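Local coordinates for protein protease (Penicillium cyclopium, PDB 5Z6O) that is a subtilisin-like serine protease that probably hydrolyses proteins such as casein, gelatin and collagen type IV, at residues 174-177 against 182-185; 86-91 against 231-236; 58-63 against 115-120. One frame throughout, in Å; residues are numbered along the deposited sequence. Where two conformers were deposited one is given.

Contact 1: 174-177 against 182-185; sequences SPAS and CTIA
Thr183, on strand 182-187 of the seven-stranded parallel sheet of the subtilisin fold, meets Ala176 of the loop leading into that strand. The strand is set between strands 157-162 and 205-208, and the loop folds back on it. The side chain of Thr183 rises from the strand toward this loop and splits over two tasks. Its hydroxyl OG1 donates a 2.8 Å hydrogen bond to the backbone O of Ala176, arriving in the carbonyl plane on a lone pair, with a C=O...donor angle of 131°. Its methyl CG2 faces the methyl CB of Ala176. The torsion explains the division: with OG1 at chi1 -61°, beside the backbone N and anti to the carbonyl carbon, CG2 is left anti to the backbone N and turned to the methyl of Ala176. A valine in its place would still fill much of the space but would probably leave the carbonyl of Ala176 without its donor, and the loop less firmly tied to the strand.

The peptide bond before Pro175 is cis. The ring of Pro175 rests on Met145 and Ala149 of helix 143-154 and on Val161, while Ser174 OG bonds to Asn146 OD1 and to Ser142 N.

On the strand side, Thr183 N bonds to OD2 of Asp204, a residue of the calcium site together with Val181, so the backbone of the same threonine sits in the second shell of the ion. Cys182, whose CB points away from the loop, is held by its disulfide to Cys253. Across the contact itself, the apolar part is a single methyl pair: CB of Ala176 stands 3.9 Å from CG2 of Thr183.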
ATOM      1  N   SER A 174     -10.326  -6.487 -10.866  1.00 13.32           N
ATOM      2  CA  SER A 174      -9.181  -5.874 -11.507  1.00  9.66           C
ATOM      3  C   SER A 174      -8.841  -4.589 -10.774  1.00 11.67           C
ATOM      4  O   SER A 174      -9.739  -3.818 -10.449  1.00 13.54           O
ATOM      5  CB  SER A 174      -9.479  -5.563 -12.979  1.00  9.86           C
ATOM      6  OG  SER A 174      -9.532  -6.782 -13.695  1.00 12.82           O
ATOM      7  N   PRO A 175      -7.549  -4.313 -10.529  1.00 12.34           N
ATOM      8  CA  PRO A 175      -6.370  -5.061 -10.985  1.00 10.53           C
ATOM      9  C   PRO A 175      -5.907  -6.190 -10.042  1.00  9.16           C
ATOM     10  O   PRO A 175      -4.828  -6.729 -10.270  1.00 11.58           O
ATOM     11  CB  PRO A 175      -5.293  -3.957 -11.097  1.00 12.07           C
ATOM     12  CG  PRO A 175      -5.671  -2.956 -10.065  1.00 15.10           C
ATOM     13  CD  PRO A 175      -7.190  -3.009  -9.937  1.00 10.57           C
ATOM     14  N   ALA A 176      -6.732  -6.604  -9.060  1.00  9.16           N
ATOM     15  CA  ALA A 176      -6.290  -7.653  -8.138  1.00 12.12           C
ATOM     16  C   ALA A 176      -5.881  -8.926  -8.863  1.00 12.48           C
ATOM     17  O   ALA A 176      -4.989  -9.647  -8.392  1.00 14.73           O
ATOM     18  CB  ALA A 176      -7.393  -7.978  -7.136  1.00 17.94           C
ATOM     19  N   SER A 177      -6.531  -9.235  -9.993  1.00 13.40           N
ATOM     20  CA  SER A 177      -6.268 -10.470 -10.717  1.00 13.63           C
ATOM     21  C   SER A 177      -5.144 -10.336 -11.729  1.00 16.08           C
ATOM     22  O   SER A 177      -4.857 -11.305 -12.436  1.00 21.05           O
ATOM     23  CB  SER A 177      -7.553 -10.950 -11.432  1.00 13.22           C
ATOM     24  OG  SER A 177      -7.991  -9.963 -12.327  1.00 13.28           O
ATOM     25  N   CYS A 182       1.172  -7.427  -6.554  1.00  8.26           N
ATOM     26  CA  CYS A 182       1.234  -7.990  -5.214  1.00  8.82           C
ATOM     27  C   CYS A 182      -0.136  -7.693  -4.606  1.00  9.40           C
ATOM     28  O   CYS A 182      -0.453  -6.538  -4.314  1.00  9.41           O
ATOM     29  CB  CYS A 182       2.390  -7.358  -4.433  1.00  7.24           C
ATOM     30  SG  CYS A 182       3.121  -8.450  -3.181  1.00  9.99           S
ATOM     31  N   THR A 183      -0.989  -8.711  -4.531  1.00  7.88           N
ATOM     32  CA  THR A 183      -2.393  -8.523  -4.169  1.00  6.42           C
ATOM     33  C   THR A 183      -2.592  -8.833  -2.687  1.00  6.94           C
ATOM     34  O   THR A 183      -2.235  -9.933  -2.231  1.00  8.71           O
ATOM     35  CB  THR A 183      -3.261  -9.457  -5.010  1.00  9.03           C
ATOM     36  OG1 THR A 183      -3.091  -9.131  -6.396  1.00 10.54           O
ATOM     37  CG2 THR A 183      -4.712  -9.330  -4.644  1.00  9.28           C
ATOM     38  N   ILE A 184      -3.205  -7.892  -1.947  1.00  6.68           N
ATOM     39  CA  ILE A 184      -3.101  -7.877  -0.483  1.00  4.46           C
ATOM     40  C   ILE A 184      -4.495  -8.015   0.129  1.00  8.82           C
ATOM     41  O   ILE A 184      -5.387  -7.209  -0.153  1.00  8.76           O
ATOM     42  CB  ILE A 184      -2.428  -6.588   0.029  1.00  7.04           C
ATOM     43  CG1 ILE A 184      -1.147  -6.258  -0.752  1.00  8.40           C
ATOM     44  CG2 ILE A 184      -2.144  -6.700   1.518  1.00  7.39           C
ATOM     45  CD1 ILE A 184      -0.170  -7.457  -0.794  1.00  7.55           C
ATOM     46  N   ALA A 185      -4.671  -9.010   0.995  1.00  8.59           N
ATOM     47  CA  ALA A 185      -5.898  -9.181   1.759  1.00  7.69           C
ATOM     48  C   ALA A 185      -5.748  -8.563   3.144  1.00 11.72           C
ATOM     49  O   ALA A 185      -4.641  -8.229   3.586  1.00  8.97           O
ATOM     50  CB  ALA A 185      -6.262 -10.674   1.866  1.00 12.82           C
TER

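Contact 2: 86-91 against 231-236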
ATOM      1  N   PHE A  86       2.226   7.786  11.269  1.00 10.88           N
ATOM      2  CA  PHE A  86       1.332   6.668  10.996  1.00  6.41           C
ATOM      3  C   PHE A  86       1.877   5.689   9.972  1.00  9.90           C
ATOM      4  O   PHE A  86       1.171   4.752   9.618  1.00  8.87           O
ATOM      5  CB  PHE A  86      -0.034   7.190  10.534  1.00  8.01           C
ATOM      6  CG  PHE A  86      -0.691   8.081  11.550  1.00  9.49           C
ATOM      7  CD1 PHE A  86      -1.241   7.544  12.693  1.00  9.35           C
ATOM      8  CD2 PHE A  86      -0.761   9.446  11.333  1.00 10.86           C
ATOM      9  CE1 PHE A  86      -1.835   8.368  13.643  1.00 15.40           C
ATOM     10  CE2 PHE A  86      -1.361  10.275  12.265  1.00 16.97           C
ATOM     11  CZ  PHE A  86      -1.877   9.731  13.417  1.00 19.27           C
ATOM     12  N   GLY A  87       3.131   5.854   9.523  1.00  9.09           N
ATOM     13  CA  GLY A  87       3.564   5.124   8.341  1.00  8.72           C
ATOM     14  C   GLY A  87       4.673   4.115   8.517  1.00 10.94           C
ATOM     15  O   GLY A  87       5.424   4.142   9.497  1.00  8.30           O
ATOM     16  N   VAL A  88       4.769   3.214   7.531  1.00  8.15           N
ATOM     17  CA  VAL A  88       5.749   2.128   7.522  1.00  4.41           C
ATOM     18  C   VAL A  88       7.142   2.640   7.134  1.00  7.49           C
ATOM     19  O   VAL A  88       8.127   2.377   7.832  1.00  9.13           O
ATOM     20  CB  VAL A  88       5.283   1.007   6.560  1.00  6.51           C
ATOM     21  CG1 VAL A  88       6.358  -0.133   6.490  1.00  7.12           C
ATOM     22  CG2 VAL A  88       3.968   0.386   7.063  1.00  9.74           C
ATOM     23  N   ALA A  89       7.244   3.356   6.020  1.00  7.53           N
ATOM     24  CA  ALA A  89       8.528   3.769   5.448  1.00  8.89           C
ATOM     25  C   ALA A  89       8.633   5.267   5.672  1.00  9.84           C
ATOM     26  O   ALA A  89       8.248   6.072   4.815  1.00 10.17           O
ATOM     27  CB  ALA A  89       8.637   3.406   3.952  1.00  8.22           C
ATOM     28  N   LYS A  90       9.173   5.640   6.838  1.00  9.23           N
ATOM     29  CA  LYS A  90       9.034   6.996   7.345  1.00 11.19           C
ATOM     30  C   LYS A  90       9.942   8.010   6.654  1.00 12.21           C
ATOM     31  O   LYS A  90       9.811   9.195   6.947  1.00 13.16           O
ATOM     32  CB  LYS A  90       9.303   7.007   8.850  1.00 13.00           C
ATOM     33  CG  LYS A  90       8.267   6.162   9.620  1.00  6.64           C
ATOM     34  CD  LYS A  90       8.411   6.305  11.112  1.00 14.78           C
ATOM     35  CE  LYS A  90       7.534   5.274  11.783  1.00 10.27           C
ATOM     36  NZ  LYS A  90       6.104   5.636  11.812  1.00 11.20           N
ATOM     37  N   LYS A  91      10.836   7.590   5.763  1.00  9.73           N
ATOM     38  CA  LYS A  91      11.690   8.528   5.005  1.00 10.06           C
ATOM     39  C   LYS A  91      11.496   8.437   3.507  1.00 13.18           C
ATOM     40  O   LYS A  91      12.200   9.130   2.762  1.00 12.87           O
ATOM     41  CB  LYS A  91      13.182   8.294   5.336  1.00 11.62           C
ATOM     42  CG  LYS A  91      13.494   8.705   6.770  1.00 17.38           C
ATOM     43  CD  LYS A  91      14.963   8.508   7.090  1.00 20.26           C
ATOM     44  CE  LYS A  91      15.347   9.259   8.358  1.00 27.67           C
ATOM     45  NZ  LYS A  91      16.764   8.888   8.697  1.00 41.90           N
ATOM     46  N   ALA A 231      -3.219  -2.762   1.657  1.00  5.87           N
ATOM     47  CA  ALA A 231      -2.221  -2.587   0.595  1.00  7.34           C
ATOM     48  C   ALA A 231      -1.089  -1.602   0.920  1.00  5.72           C
ATOM     49  O   ALA A 231       0.076  -1.923   0.616  1.00  6.41           O
ATOM     50  CB  ALA A 231      -2.914  -2.169  -0.710  1.00  7.68           C
ATOM     51  N   PRO A 232      -1.336  -0.412   1.477  1.00  5.69           N
ATOM     52  CA  PRO A 232      -0.225   0.514   1.710  1.00  5.00           C
ATOM     53  C   PRO A 232       0.749   0.040   2.770  1.00  6.92           C
ATOM     54  O   PRO A 232       1.906   0.495   2.747  1.00  8.68           O
ATOM     55  CB  PRO A 232      -0.931   1.834   2.116  1.00  8.04           C
ATOM     56  CG  PRO A 232      -2.285   1.440   2.528  1.00 11.36           C
ATOM     57  CD  PRO A 232      -2.633   0.246   1.670  1.00  7.15           C
ATOM     58  N   HIS A 233       0.351  -0.858   3.685  1.00  4.89           N
ATOM     59  CA  HIS A 233       1.379  -1.450   4.553  1.00  4.05           C
ATOM     60  C   HIS A 233       2.414  -2.165   3.702  1.00  8.68           C
ATOM     61  O   HIS A 233       3.615  -2.125   3.998  1.00  7.61           O
ATOM     62  CB  HIS A 233       0.775  -2.449   5.553  1.00  4.90           C
ATOM     63  CG  HIS A 233      -0.041  -1.823   6.657  1.00  5.27           C
ATOM     64  ND1 HIS A 233      -1.373  -1.484   6.510  1.00  6.79           N
ATOM     65  CD2 HIS A 233       0.282  -1.525   7.944  1.00  9.63           C
ATOM     66  CE1 HIS A 233      -1.835  -1.011   7.660  1.00  7.77           C
ATOM     67  NE2 HIS A 233      -0.853  -1.030   8.546  1.00  9.02           N
ATOM     68  N   VAL A 234       1.956  -2.851   2.651  1.00  6.31           N
ATOM     69  CA  VAL A 234       2.869  -3.615   1.805  1.00  5.98           C
ATOM     70  C   VAL A 234       3.648  -2.671   0.888  1.00  7.45           C
ATOM     71  O   VAL A 234       4.847  -2.878   0.660  1.00  8.72           O
ATOM     72  CB  VAL A 234       2.091  -4.691   1.017  1.00  5.29           C
ATOM     73  CG1 VAL A 234       3.029  -5.499   0.094  1.00  9.61           C
ATOM     74  CG2 VAL A 234       1.409  -5.665   1.983  1.00  8.18           C
ATOM     75  N   ALA A 235       3.018  -1.592   0.410  1.00  6.34           N
ATOM     76  CA  ALA A 235       3.762  -0.589  -0.356  1.00  6.14           C
ATOM     77  C   ALA A 235       4.903  -0.039   0.484  1.00  6.45           C
ATOM     78  O   ALA A 235       6.051   0.068   0.016  1.00  7.76           O
ATOM     79  CB  ALA A 235       2.853   0.578  -0.784  1.00  3.91           C
ATOM     80  N   GLY A 236       4.603   0.314   1.733  1.00  5.73           N
ATOM     81  CA  GLY A 236       5.656   0.822   2.598  1.00  5.66           C
ATOM     82  C   GLY A 236       6.726  -0.219   2.879  1.00  7.38           C
ATOM     83  O   GLY A 236       7.916   0.105   2.911  1.00  6.61           O
TER
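The imidazole of His233 meets the methyl CG2 of Val88 obliquely, with CG2 4.2 Å from His233 CD2. The ring is held by its ND1, which bonds to the backbone O of Met229 one turn earlier in the helix, and Thr80, Ile212 and Leu276 also touch the side chain. Val88 CG2 also lies 4.0 Å from His233 O. The other methyl, Val88 CG1, is anti to the backbone N (chi1 177°) and is thereby carried onto the helix backbone, 3.6 Å from Gly236 C. Segment 231-236 belongs to the long helix 227-245 of the subtilisin fold, whose first turn bears Ser228, the probable nucleophile of the charge relay; residues 86-91 form the loop between helix 73-82 and strand 93-98, and the contact between them is buried. Gly236 lets the two close up: a beta carbon there would fall only 2.7 Å from Val88 CB, a clash. CB of Ala89 takes the neighbouring place, 3.5 Å from Gly236 O. Within the loop Lys90 NZ donates to Gly87 O at 2.8 Å, in the carbonyl plane on a lone pair, and bonds as well to Ser84 O and Gln5 OE1. Val88 O, in turn, is bonded to the hydroxyl of Tyr26.

Contact 3: 58-63 against 115-120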
ATOM      1  N   TRP A  58       2.969  16.753  -5.283  1.00 12.36           N
ATOM      2  CA  TRP A  58       1.840  16.517  -6.176  1.00 15.11           C
ATOM      3  C   TRP A  58       2.350  16.072  -7.537  1.00 18.08           C
ATOM      4  O   TRP A  58       3.160  16.768  -8.137  1.00 20.26           O
ATOM      5  CB  TRP A  58       0.998  17.787  -6.336  1.00 15.30           C
ATOM      6  CG  TRP A  58      -0.302  17.490  -6.970  1.00 10.87           C
ATOM      7  CD1 TRP A  58      -0.617  17.568  -8.305  1.00 12.13           C
ATOM      8  CD2 TRP A  58      -1.482  17.053  -6.301  1.00 11.80           C
ATOM      9  NE1 TRP A  58      -1.933  17.195  -8.498  1.00 13.44           N
ATOM     10  CE2 TRP A  58      -2.475  16.862  -7.283  1.00 14.44           C
ATOM     11  CE3 TRP A  58      -1.788  16.768  -4.973  1.00 11.46           C
ATOM     12  CZ2 TRP A  58      -3.748  16.415  -6.962  1.00 12.69           C
ATOM     13  CZ3 TRP A  58      -3.052  16.352  -4.650  1.00 10.72           C
ATOM     14  CH2 TRP A  58      -4.020  16.164  -5.639  1.00 14.04           C
ATOM     15  N   GLY A  59       1.859  14.923  -8.040  1.00 12.12           N
ATOM     16  CA  GLY A  59       2.279  14.403  -9.318  1.00 14.15           C
ATOM     17  C   GLY A  59       1.339  14.840 -10.427  1.00 18.27           C
ATOM     18  O   GLY A  59       1.721  15.685 -11.251  1.00 14.65           O
ATOM     19  N   THR A  60       0.114  14.305 -10.450  1.00 13.72           N
ATOM     20  CA  THR A  60      -0.835  14.673 -11.497  1.00 14.02           C
ATOM     21  C   THR A  60      -2.261  14.432 -11.011  1.00 15.99           C
ATOM     22  O   THR A  60      -2.490  13.843  -9.954  1.00 14.24           O
ATOM     23  CB  THR A  60      -0.518  13.915 -12.799  1.00 16.99           C
ATOM     24  OG1 THR A  60      -1.132  14.586 -13.902  1.00 21.24           O
ATOM     25  CG2 THR A  60      -1.005  12.447 -12.774  1.00 17.10           C
ATOM     26  N   ASN A  61      -3.225  14.918 -11.789  1.00 13.49           N
ATOM     27  CA  ASN A  61      -4.639  14.839 -11.441  1.00 10.90           C
ATOM     28  C   ASN A  61      -5.347  14.498 -12.739  1.00 19.28           C
ATOM     29  O   ASN A  61      -5.406  15.337 -13.635  1.00 17.84           O
ATOM     30  CB  ASN A  61      -5.153  16.170 -10.839  1.00 13.24           C
ATOM     31  CG  ASN A  61      -6.615  16.115 -10.396  1.00 14.82           C
ATOM     32  OD1 ASN A  61      -7.373  15.202 -10.765  1.00 14.53           O
ATOM     33  ND2 ASN A  61      -7.020  17.091  -9.585  1.00 11.43           N
ATOM     34  N   THR A  62      -5.852  13.277 -12.864  1.00 14.46           N
ATOM     35  CA  THR A  62      -6.606  12.905 -14.059  1.00 12.07           C
ATOM     36  C   THR A  62      -8.109  12.914 -13.820  1.00 16.60           C
ATOM     37  O   THR A  62      -8.878  12.583 -14.734  1.00 19.96           O
ATOM     38  CB  THR A  62      -6.184  11.543 -14.579  1.00 12.63           C
ATOM     39  OG1 THR A  62      -6.592  10.544 -13.646  1.00 17.24           O
ATOM     40  CG2 THR A  62      -4.674  11.476 -14.850  1.00 14.19           C
ATOM     41  N   ALA A  63      -8.557  13.307 -12.637  1.00 15.02           N
ATOM     42  CA  ALA A  63      -9.971  13.256 -12.283  1.00 15.30           C
ATOM     43  C   ALA A  63     -10.689  14.591 -12.411  1.00 24.85           C
ATOM     44  O   ALA A  63     -11.842  14.610 -12.827  1.00 21.54           O
ATOM     45  CB  ALA A  63     -10.173  12.769 -10.835  1.00 14.16           C
ATOM     46  N   MET A 115      -1.799   5.857 -13.997  1.00 11.37           N
ATOM     47  CA  MET A 115      -0.755   4.831 -13.957  1.00  9.06           C
ATOM     48  C   MET A 115       0.315   5.089 -15.003  1.00 12.81           C
ATOM     49  O   MET A 115       1.525   4.973 -14.719  1.00 17.09           O
ATOM     50  CB  MET A 115      -1.374   3.445 -14.177  1.00 10.67           C
ATOM     51  CG  MET A 115      -2.418   3.097 -13.132  1.00 13.65           C
ATOM     52  SD  MET A 115      -3.392   1.655 -13.561  1.00 18.08           S
ATOM     53  CE  MET A 115      -2.125   0.418 -13.491  1.00 16.37           C
ATOM     54  N   ASP A 116      -0.128   5.426 -16.223  1.00 12.97           N
ATOM     55  CA  ASP A 116       0.798   5.737 -17.303  0.59 16.55           C
ATOM     56  C   ASP A 116       1.673   6.939 -16.959  1.00 14.43           C
ATOM     57  O   ASP A 116       2.895   6.931 -17.220  1.00 17.83           O
ATOM     58  CB  ASP A 116       0.013   6.005 -18.594  0.59 17.42           C
ATOM     59  CG  ASP A 116      -0.499   4.734 -19.270  0.59 19.29           C
ATOM     60  OD1 ASP A 116      -0.201   3.598 -18.819  0.59 23.19           O
ATOM     61  OD2 ASP A 116      -1.223   4.888 -20.267  0.59 19.68           O
ATOM     62  N   TRP A 117       1.067   7.988 -16.383  1.00 13.93           N
ATOM     63  CA  TRP A 117       1.849   9.155 -15.971  1.00 15.69           C
ATOM     64  C   TRP A 117       2.935   8.759 -14.985  1.00 18.29           C
ATOM     65  O   TRP A 117       4.095   9.200 -15.094  1.00 14.85           O
ATOM     66  CB  TRP A 117       0.938  10.214 -15.355  1.00 17.18           C
ATOM     67  CG  TRP A 117       1.699  11.413 -14.908  1.00 19.43           C
ATOM     68  CD1 TRP A 117       1.907  12.569 -15.613  1.00 23.10           C
ATOM     69  CD2 TRP A 117       2.399  11.569 -13.656  1.00 14.23           C
ATOM     70  NE1 TRP A 117       2.704  13.435 -14.876  1.00 22.25           N
ATOM     71  CE2 TRP A 117       3.015  12.846 -13.672  1.00 17.35           C
ATOM     72  CE3 TRP A 117       2.563  10.759 -12.534  1.00 17.05           C
ATOM     73  CZ2 TRP A 117       3.783  13.319 -12.605  1.00 20.00           C
ATOM     74  CZ3 TRP A 117       3.326  11.241 -11.455  1.00 14.64           C
ATOM     75  CH2 TRP A 117       3.928  12.504 -11.508  1.00 19.50           C
ATOM     76  N   ALA A 118       2.581   7.907 -14.019  1.00 13.77           N
ATOM     77  CA  ALA A 118       3.548   7.547 -12.984  1.00 10.61           C
ATOM     78  C   ALA A 118       4.720   6.756 -13.558  1.00 13.55           C
ATOM     79  O   ALA A 118       5.876   6.926 -13.128  1.00 14.76           O
ATOM     80  CB  ALA A 118       2.831   6.771 -11.883  1.00 11.23           C
ATOM     81  N   VAL A 119       4.443   5.848 -14.496  1.00 12.34           N
ATOM     82  CA  VAL A 119       5.541   5.080 -15.098  1.00 15.29           C
ATOM     83  C   VAL A 119       6.513   6.026 -15.812  1.00 14.88           C
ATOM     84  O   VAL A 119       7.744   5.909 -15.673  1.00 17.49           O
ATOM     85  CB  VAL A 119       4.992   4.014 -16.067  1.00 18.77           C
ATOM     86  CG1 VAL A 119       6.134   3.506 -16.965  1.00 18.77           C
ATOM     87  CG2 VAL A 119       4.331   2.831 -15.293  1.00 18.87           C
ATOM     88  N   LYS A 120       5.972   6.979 -16.578  1.00 17.31           N
ATOM     89  CA  LYS A 120       6.830   7.964 -17.249  1.00 16.36           C
ATOM     90  C   LYS A 120       7.661   8.748 -16.248  1.00 17.05           C
ATOM     91  O   LYS A 120       8.860   8.975 -16.450  1.00 20.72           O
ATOM     92  CB  LYS A 120       5.986   8.938 -18.070  1.00 18.85           C
ATOM     93  CG  LYS A 120       5.643   8.436 -19.457  1.00 42.15           C
ATOM     94  CD  LYS A 120       5.013   9.545 -20.290  1.00 51.17           C
ATOM     95  CE  LYS A 120       4.665   9.040 -21.679  1.00 75.31           C
ATOM     96  NZ  LYS A 120       3.686   7.921 -21.602  1.00 53.29           N
TER
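Beside Thr60, which lies on the indole of Trp117, Asn61 begins an Asx turn: its OD1 accepts from Ala63 N at 2.9 Å, the donor tilted 16° out of the carbonyl plane. The amide's other end, ND2, is bonded to OD1 of both Asp64 and Asp67, which fixes the rotation of the group. On the helix side, Trp117 has CG anti to the backbone N (chi1 179°), and this swings the indole out toward the strand. Thr60 CB sits almost centrally above the five-membered ring in a CH-pi contact, 3.7 Å from its centroid and 5° off the normal, while Thr60 CG2 comes within 3.6 Å of Trp117 CG. Strand 56-61 is an outermost strand of the parallel subtilisin sheet, and helix 108-124 packs against it, near the surface. Gly59 extends the same side of the indole along its six-membered ring: its CA is 3.3 Å from Trp117 CH2 and its O 3.4 Å from CZ2. A beta carbon at Gly59 would clash with CH2. Farther along, Thr62 OG1 bonds to the backbone O of Gln110, a second tie from this end of the strand to the same helix.

Contacts 1 and 2 lie with centres about 17 Å apart and touch directly: on the strand of contact 1, Ile184 CD1 packs 3.7 Å from Val234 CG2 on the helix of contact 2. Contact 3 is about 20 Å between centres from either and touches neither, though it reaches the same sheet as contact 1, at its far edge. Along the chain, contact 1 is nested within the loop closed by contact 2. From the side chain of Ser228, of the probable charge relay, those of Ala176 and His233 are about 11 and 9 Å away; the side chain of Thr60 is about 11 Å from that of Asp42. Bound phenylmethanesulfonic acid lies about 8 Å from the side chain of Ala176, calcium about 5 Å from the side chain of Thr183.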